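Local structure of sugar phosphate isomerase/epimerase (Parabacteroides distasonis, 3OBE) at residues K118-H123 with A162-G167; P137-E142 with K146-I151; Y274-E279 with A296-A301. The protein probably acts as an isomerase on sugar-type substrates and is built as a TIM barrel of the xylose isomerase-like family. All coordinates share one frame; numbering follows the deposited sequence.

Contact 1: K118-H123 with A162-G167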
# COMPACT_ATOMS: atom_id res chain seq x y z
N LYS A 118 13.73 -11.87 -8.19
CA LYS A 118 12.76 -12.88 -8.55
C LYS A 118 11.34 -12.36 -8.46
O LYS A 118 10.50 -12.59 -9.38
CB LYS A 118 12.94 -14.14 -7.68
CG LYS A 118 11.88 -15.17 -7.92
CD LYS A 118 12.18 -16.49 -7.20
CE LYS A 118 11.16 -17.57 -7.56
NZ LYS A 118 11.13 -17.83 -9.02
N ALA A 119 11.07 -11.61 -7.39
CA ALA A 119 9.75 -11.05 -7.20
C ALA A 119 9.40 -10.10 -8.35
O ALA A 119 8.26 -10.10 -8.79
CB ALA A 119 9.61 -10.32 -5.86
N THR A 120 10.38 -9.33 -8.84
CA THR A 120 10.12 -8.38 -9.93
C THR A 120 9.75 -9.13 -11.21
O THR A 120 8.79 -8.76 -11.90
CB THR A 120 11.34 -7.48 -10.16
OG1 THR A 120 11.59 -6.72 -8.95
CG2 THR A 120 11.14 -6.57 -11.40
N ASP A 121 10.47 -10.21 -11.49
CA ASP A 121 10.19 -11.01 -12.70
C ASP A 121 8.72 -11.50 -12.67
O ASP A 121 7.99 -11.46 -13.68
CB ASP A 121 11.16 -12.17 -12.80
CG ASP A 121 12.58 -11.73 -13.20
OD1 ASP A 121 12.78 -10.61 -13.72
OD2 ASP A 121 13.49 -12.54 -12.99
N ILE A 122 8.28 -11.96 -11.51
CA ILE A 122 6.91 -12.49 -11.34
C ILE A 122 5.90 -11.36 -11.44
O ILE A 122 4.87 -11.50 -12.07
CB ILE A 122 6.76 -13.22 -10.00
CG1 ILE A 122 7.62 -14.50 -9.99
CG2 ILE A 122 5.27 -13.50 -9.63
CD1 ILE A 122 7.13 -15.60 -10.92
N HIS A 123 6.22 -10.21 -10.85
CA HIS A 123 5.27 -9.11 -10.83
C HIS A 123 5.22 -8.40 -12.17
O HIS A 123 4.18 -7.79 -12.51
CB HIS A 123 5.58 -8.12 -9.68
CG HIS A 123 5.12 -8.60 -8.33
ND1 HIS A 123 5.79 -9.60 -7.64
CD2 HIS A 123 4.04 -8.28 -7.57
CE1 HIS A 123 5.16 -9.85 -6.51
NE2 HIS A 123 4.11 -9.05 -6.43
N ALA A 162 12.27 -3.12 -14.54
CA ALA A 162 11.05 -3.63 -15.14
C ALA A 162 10.00 -2.54 -15.26
O ALA A 162 8.86 -2.85 -15.60
CB ALA A 162 10.48 -4.80 -14.24
N GLY A 163 10.34 -1.29 -14.94
CA GLY A 163 9.36 -0.22 -14.99
C GLY A 163 8.32 -0.23 -13.88
O GLY A 163 7.24 0.30 -14.05
N ILE A 164 8.67 -0.83 -12.75
CA ILE A 164 7.81 -0.95 -11.60
C ILE A 164 8.39 -0.11 -10.45
O ILE A 164 9.59 -0.14 -10.16
CB ILE A 164 7.71 -2.40 -11.14
CG1 ILE A 164 7.11 -3.23 -12.24
CG2 ILE A 164 6.93 -2.51 -9.82
CD1 ILE A 164 7.21 -4.78 -12.04
N LEU A 165 7.50 0.59 -9.75
CA LEU A 165 7.87 1.47 -8.64
C LEU A 165 7.91 0.67 -7.35
O LEU A 165 6.89 0.10 -6.96
CB LEU A 165 6.87 2.58 -8.46
CG LEU A 165 6.71 3.57 -9.61
CD1 LEU A 165 5.53 4.49 -9.31
CD2 LEU A 165 8.00 4.37 -9.85
N TRP A 166 9.04 0.68 -6.68
CA TRP A 166 9.13 0.10 -5.33
C TRP A 166 8.70 1.14 -4.32
O TRP A 166 9.15 2.28 -4.38
CB TRP A 166 10.55 -0.38 -5.06
CG TRP A 166 10.66 -1.24 -3.83
CD1 TRP A 166 10.64 -2.59 -3.82
CD2 TRP A 166 10.77 -0.82 -2.46
NE1 TRP A 166 10.73 -3.06 -2.54
CE2 TRP A 166 10.85 -2.00 -1.68
CE3 TRP A 166 10.84 0.42 -1.81
CZ2 TRP A 166 10.94 -1.96 -0.29
CZ3 TRP A 166 10.97 0.44 -0.46
CH2 TRP A 166 10.99 -0.73 0.30
N GLY A 167 7.91 0.71 -3.32
CA GLY A 167 7.47 1.58 -2.25
C GLY A 167 7.43 0.89 -0.89
O GLY A 167 7.50 -0.32 -0.81
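In the outer layer of the TIM barrel, Thr120 and His123 of helix 109-126 touch Ala162 and Ile164, which lie in the turn that carries helix 142-160 into strand 165-169. That turn is a Schellman motif: Gly163 has a positive phi (73°) and Ile164 N bonds back to Thr159 O. The CB atoms of Ala162 and Ile164 both point to helix 109-126. The closest pair is methyl on methyl, Thr120 CG2 to Ala162 CB at 3.4 Å, tighter than usual van der Waals contact. Thr120 CG2 can make it because it stands anti to its own backbone N; the hydroxyl (chi1 -61°) lies beside that N and bonds to Trp116 O, one turn earlier. Ile164 reaches further along the helix with CD1, which rests 4.1 Å from His123 C and 4.3 Å from Thr120 O. No hydrogen bond joins the two segments, and Met131 of strand 130-133 packs against both Thr120 and Ile164. The His123 ring turns away from Ile164: NE2 bonds to Ser95 OG, while ND1 donates in its ring plane to Ala119 O at 2.8 Å, an oxygen that also accepts His123 N at 2.9 Å.

Contact 2: P137-E142 with K146-I151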
# COMPACT_ATOMS: atom_id res chain seq x y z
N PRO A 137 11.29 -3.40 9.51
CA PRO A 137 12.35 -4.16 10.18
C PRO A 137 12.63 -3.67 11.60
O PRO A 137 12.12 -2.62 12.03
CB PRO A 137 13.57 -3.94 9.27
CG PRO A 137 13.01 -3.62 7.91
CD PRO A 137 11.81 -2.75 8.29
N ARG A 138 13.43 -4.44 12.33
CA ARG A 138 13.89 -3.99 13.60
C ARG A 138 14.72 -2.73 13.49
O ARG A 138 15.78 -2.75 12.89
CB ARG A 138 14.69 -5.09 14.30
CG ARG A 138 15.05 -4.70 15.73
CD ARG A 138 15.65 -5.83 16.61
NE ARG A 138 14.67 -6.88 16.84
CZ ARG A 138 13.70 -6.86 17.75
NH1 ARG A 138 13.55 -5.82 18.58
NH2 ARG A 138 12.88 -7.90 17.83
N ILE A 139 14.25 -1.64 14.09
CA ILE A 139 15.00 -0.39 14.06
C ILE A 139 15.17 0.12 15.45
O ILE A 139 14.18 0.54 16.07
CB ILE A 139 14.28 0.71 13.19
CG1 ILE A 139 13.89 0.19 11.82
CG2 ILE A 139 15.12 2.03 13.19
CD1 ILE A 139 14.94 -0.08 10.91
N GLU A 140 16.39 0.04 15.97
CA GLU A 140 16.64 0.47 17.34
C GLU A 140 17.48 1.71 17.43
O GLU A 140 17.50 2.36 18.47
CB GLU A 140 17.22 -0.68 18.12
CG GLU A 140 16.11 -1.69 18.28
CD GLU A 140 16.49 -3.06 18.82
OE1 GLU A 140 17.64 -3.51 18.64
OE2 GLU A 140 15.53 -3.68 19.37
N ASN A 141 18.15 2.04 16.34
CA ASN A 141 18.92 3.28 16.25
C ASN A 141 18.98 3.73 14.79
O ASN A 141 18.50 3.02 13.88
CB ASN A 141 20.31 3.13 16.90
CG ASN A 141 21.19 2.15 16.19
OD1 ASN A 141 21.12 1.99 14.97
ND2 ASN A 141 22.11 1.51 16.94
N GLU A 142 19.57 4.89 14.57
CA GLU A 142 19.71 5.45 13.22
C GLU A 142 20.42 4.52 12.26
O GLU A 142 19.97 4.37 11.13
CB GLU A 142 20.46 6.80 13.22
CG GLU A 142 19.60 7.98 13.57
CD GLU A 142 20.20 9.31 13.13
OE1 GLU A 142 21.11 9.34 12.27
OE2 GLU A 142 19.76 10.34 13.69
N LYS A 146 19.44 3.36 8.46
CA LYS A 146 20.28 3.56 7.28
C LYS A 146 20.57 2.29 6.49
O LYS A 146 20.44 2.29 5.28
CB LYS A 146 21.58 4.27 7.66
CG LYS A 146 21.37 5.71 8.13
CD LYS A 146 22.70 6.36 8.51
CE LYS A 146 22.65 7.87 8.43
NZ LYS A 146 24.08 8.41 8.48
N VAL A 147 20.85 1.19 7.17
CA VAL A 147 21.11 -0.06 6.49
C VAL A 147 19.83 -0.55 5.80
O VAL A 147 19.88 -1.05 4.63
CB VAL A 147 21.70 -1.17 7.41
CG1 VAL A 147 21.89 -2.50 6.59
CG2 VAL A 147 23.07 -0.73 8.00
N VAL A 148 18.71 -0.44 6.49
CA VAL A 148 17.44 -0.76 5.90
C VAL A 148 17.19 0.10 4.67
O VAL A 148 16.76 -0.41 3.63
CB VAL A 148 16.25 -0.68 6.94
CG1 VAL A 148 14.89 -0.72 6.21
CG2 VAL A 148 16.35 -1.82 7.92
N SER A 149 17.46 1.40 4.77
CA SER A 149 17.26 2.28 3.62
C SER A 149 18.12 1.86 2.42
O SER A 149 17.65 1.95 1.28
CB SER A 149 17.53 3.74 3.96
OG SER A 149 16.68 4.15 5.01
N GLU A 150 19.35 1.42 2.67
CA GLU A 150 20.24 0.98 1.60
C GLU A 150 19.68 -0.24 0.88
O GLU A 150 19.77 -0.34 -0.33
CB GLU A 150 21.62 0.65 2.13
CG GLU A 150 22.33 1.88 2.63
CD GLU A 150 23.67 1.61 3.23
OE1 GLU A 150 24.24 0.51 3.03
OE2 GLU A 150 24.17 2.59 3.89
N ILE A 151 19.11 -1.16 1.64
CA ILE A 151 18.45 -2.36 1.10
C ILE A 151 17.20 -1.98 0.29
O ILE A 151 16.97 -2.51 -0.79
CB ILE A 151 18.07 -3.31 2.24
CG1 ILE A 151 19.36 -3.94 2.82
CG2 ILE A 151 17.09 -4.37 1.72
CD1 ILE A 151 19.25 -4.65 4.20
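Val148 faces Pro137 and Ile139 where a beta-alpha loop of the TIM barrel, running from strand 130-133, folds back over the first turns of helix 142-160. The side chains of the loop cross obliquely over the valine, and one branch does most of the work: Val148 CG2 lies 3.7 Å from Pro137 CB and 3.7 Å from Ile139 CD1. The other methyl, CG1, is anti to the backbone N (chi1 168°), and Pro137 CG meets both branches, 3.8 Å from Val148 CG2 and 3.9 Å from Val148 CG1. Ile139 comes in by its end: CD1 reaches nearer to the helix than the direction of its CB would suggest. Tyr104 touches both Pro137 and Val148, and Phe204 of helix 200-207 adds to the apolar surround of Val148.

At the helix start the contact turns polar. Asn141 is the N-cap, its OD1 taking Asp144 N, and the first turn is closed by Lys146 N giving to Glu142 O at 2.9 Å with an N-H...O angle of 157°. Lys146 CG lies alongside the same oxygen at 3.6 Å. Within the loop, away from the helix segment, Arg138 NH1 forms a salt bridge with Glu140 OE2 at 3.0 Å, meeting that oxygen from 42° above the carboxylate plane.

Contact 3: Y274-E279 with A296-A301. With EOH (ethanol), chain D.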
# COMPACT_ATOMS: atom_id res chain seq x y z
N TYR A 274 -4.49 5.45 -4.87
CA TYR A 274 -4.69 5.00 -3.52
C TYR A 274 -5.42 3.67 -3.41
O TYR A 274 -6.18 3.27 -4.31
CB TYR A 274 -5.46 6.06 -2.71
CG TYR A 274 -6.91 6.23 -3.14
CD1 TYR A 274 -7.92 5.46 -2.59
CD2 TYR A 274 -7.25 7.18 -4.10
CE1 TYR A 274 -9.24 5.63 -2.99
CE2 TYR A 274 -8.56 7.31 -4.53
CZ TYR A 274 -9.54 6.57 -3.96
OH TYR A 274 -10.84 6.79 -4.38
N TYR A 275 -5.19 3.00 -2.31
CA TYR A 275 -5.88 1.76 -2.01
C TYR A 275 -6.55 1.85 -0.67
O TYR A 275 -5.93 2.23 0.35
CB TYR A 275 -4.91 0.57 -2.04
CG TYR A 275 -4.23 0.48 -3.37
CD1 TYR A 275 -4.80 -0.21 -4.43
CD2 TYR A 275 -2.99 1.11 -3.59
CE1 TYR A 275 -4.16 -0.26 -5.69
CE2 TYR A 275 -2.39 1.10 -4.82
CZ TYR A 275 -2.96 0.39 -5.87
OH TYR A 275 -2.33 0.40 -7.10
N VAL A 276 -7.84 1.49 -0.67
CA VAL A 276 -8.61 1.32 0.54
C VAL A 276 -8.21 0.05 1.29
O VAL A 276 -8.00 -1.01 0.67
CB VAL A 276 -10.13 1.26 0.18
CG1 VAL A 276 -10.98 0.92 1.37
CG2 VAL A 276 -10.59 2.60 -0.45
N GLU A 277 -8.18 0.13 2.60
CA GLU A 277 -8.05 -1.06 3.44
C GLU A 277 -8.97 -0.96 4.63
O GLU A 277 -9.14 0.11 5.21
CB GLU A 277 -6.62 -1.28 3.90
CG GLU A 277 -6.47 -2.63 4.67
CD GLU A 277 -5.06 -3.21 4.71
OE1 GLU A 277 -4.14 -2.61 4.14
OE2 GLU A 277 -4.93 -4.29 5.33
N LEU A 278 -9.55 -2.09 5.01
CA LEU A 278 -10.32 -2.25 6.23
C LEU A 278 -9.79 -3.43 7.03
O LEU A 278 -9.44 -4.46 6.46
CB LEU A 278 -11.79 -2.51 5.99
CG LEU A 278 -12.72 -1.37 5.61
CD1 LEU A 278 -12.39 -0.73 4.29
CD2 LEU A 278 -14.22 -1.80 5.68
N GLU A 279 -9.71 -3.22 8.33
CA GLU A 279 -9.47 -4.30 9.27
C GLU A 279 -10.79 -5.03 9.52
O GLU A 279 -11.84 -4.63 9.02
CB GLU A 279 -8.81 -3.75 10.54
CG GLU A 279 -9.72 -2.92 11.42
CD GLU A 279 -8.96 -2.33 12.58
OE1 GLU A 279 -8.27 -1.31 12.37
OE2 GLU A 279 -9.03 -2.92 13.69
N ALA A 296 -18.93 3.66 -1.60
CA ALA A 296 -20.06 4.59 -1.77
C ALA A 296 -19.68 6.02 -1.29
O ALA A 296 -20.02 7.03 -1.95
CB ALA A 296 -21.35 4.04 -1.06
N TYR A 297 -18.93 6.10 -0.21
CA TYR A 297 -18.47 7.40 0.31
C TYR A 297 -17.53 8.08 -0.66
O TYR A 297 -17.65 9.28 -0.96
CB TYR A 297 -17.76 7.16 1.64
CG TYR A 297 -17.06 8.38 2.23
CD1 TYR A 297 -17.76 9.36 2.92
CD2 TYR A 297 -15.68 8.51 2.11
CE1 TYR A 297 -17.10 10.43 3.46
CE2 TYR A 297 -15.03 9.55 2.67
CZ TYR A 297 -15.73 10.51 3.34
OH TYR A 297 -15.03 11.57 3.90
N LEU A 298 -16.58 7.32 -1.17
CA LEU A 298 -15.53 7.91 -2.00
C LEU A 298 -16.11 8.30 -3.36
O LEU A 298 -15.73 9.33 -3.94
CB LEU A 298 -14.38 6.94 -2.18
CG LEU A 298 -13.57 6.66 -0.90
CD1 LEU A 298 -12.55 5.55 -1.18
CD2 LEU A 298 -12.86 7.97 -0.36
N GLN A 299 -17.02 7.48 -3.87
CA GLN A 299 -17.63 7.75 -5.14
C GLN A 299 -18.50 9.00 -5.04
O GLN A 299 -18.53 9.78 -6.00
CB GLN A 299 -18.46 6.57 -5.61
CG GLN A 299 -17.62 5.34 -5.90
CD GLN A 299 -17.06 5.29 -7.30
OE1 GLN A 299 -15.83 5.30 -7.52
NE2 GLN A 299 -17.95 5.20 -8.25
N ALA A 300 -19.21 9.21 -3.92
CA ALA A 300 -20.10 10.38 -3.78
C ALA A 300 -19.34 11.64 -3.32
O ALA A 300 -19.87 12.74 -3.43
CB ALA A 300 -21.22 10.06 -2.78
N ALA A 301 -18.14 11.47 -2.79
CA ALA A 301 -17.41 12.59 -2.17
C ALA A 301 -16.96 13.55 -3.28
O ALA A 301 -16.24 13.15 -4.17
CB ALA A 301 -16.22 12.07 -1.44
C1 EOH D . -6.15 3.61 -7.88
C2 EOH D . -4.88 2.82 -7.64
O EOH D . -6.31 4.83 -7.17
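Leu298, Tyr274 and Val276 carry this strand-to-helix contact of the TIM barrel, and the surface they cover on one another accounts for all of the 105 Å² buried between the segments. Leu298 CD1 is the shared point. It meets Val276 CG2 tip to tip at 3.6 Å, and it lies 3.8 Å from Tyr274 CE1 and 3.8 Å from Tyr274 OH, so the methyl meets the CE1 and hydroxyl end of the tyrosine obliquely. Tyrosine and leucine approach from opposite directions. CB of Tyr274 points to the helix segment, and CG sits between the backbone N and the carbonyl carbon (chi1 69°), a crowded position. An ethanol molecule, probably from the crystallisation liquor, sets its oxygen over one face of this ring and accepts Tyr274 N at 3.0 Å in an almost straight bond (171°); its bond to Tyr274 O is weak. With an alanine at Tyr274, Leu298 CD1 would probably keep Val276 but lose its ring partner, opening a gap between strand and helix. The contact packs the last barrel strand, 273-276, against helix 287-300, which follows it in the chain. Tyr274 also meets Phe263 of helix 259-269 edge-to-face and touches Leu243 and Ile245 of strand 240-245, while the intervening Tyr275 packs on strand 52-55, and Val276 pairs through its backbone with Gly24 and Gln26 of strand 24-26.

How the contacts relate
All three contacts belong to one TIM barrel, two at similar depth and one farther out. Contacts 1 and 3 are mostly or wholly buried, join helices to segments carrying strands of the same eight-stranded parallel sheet, flank the middle of the molecule with their own centres 26 Å apart, and have no hydrogen bond across their segments. Contact 2 is only partly buried, about 20 Å from the chain's centre, and joins its segments by apolar packing and one backbone hydrogen bond, with salt bridges only at its margins. It falls in the chain between the two segments of contact 1: helix 142-160, whose first turns it involves, ends in the turn used by contact 1. Contacts 2 and 3 are the most separated, with centres 32 Å apart.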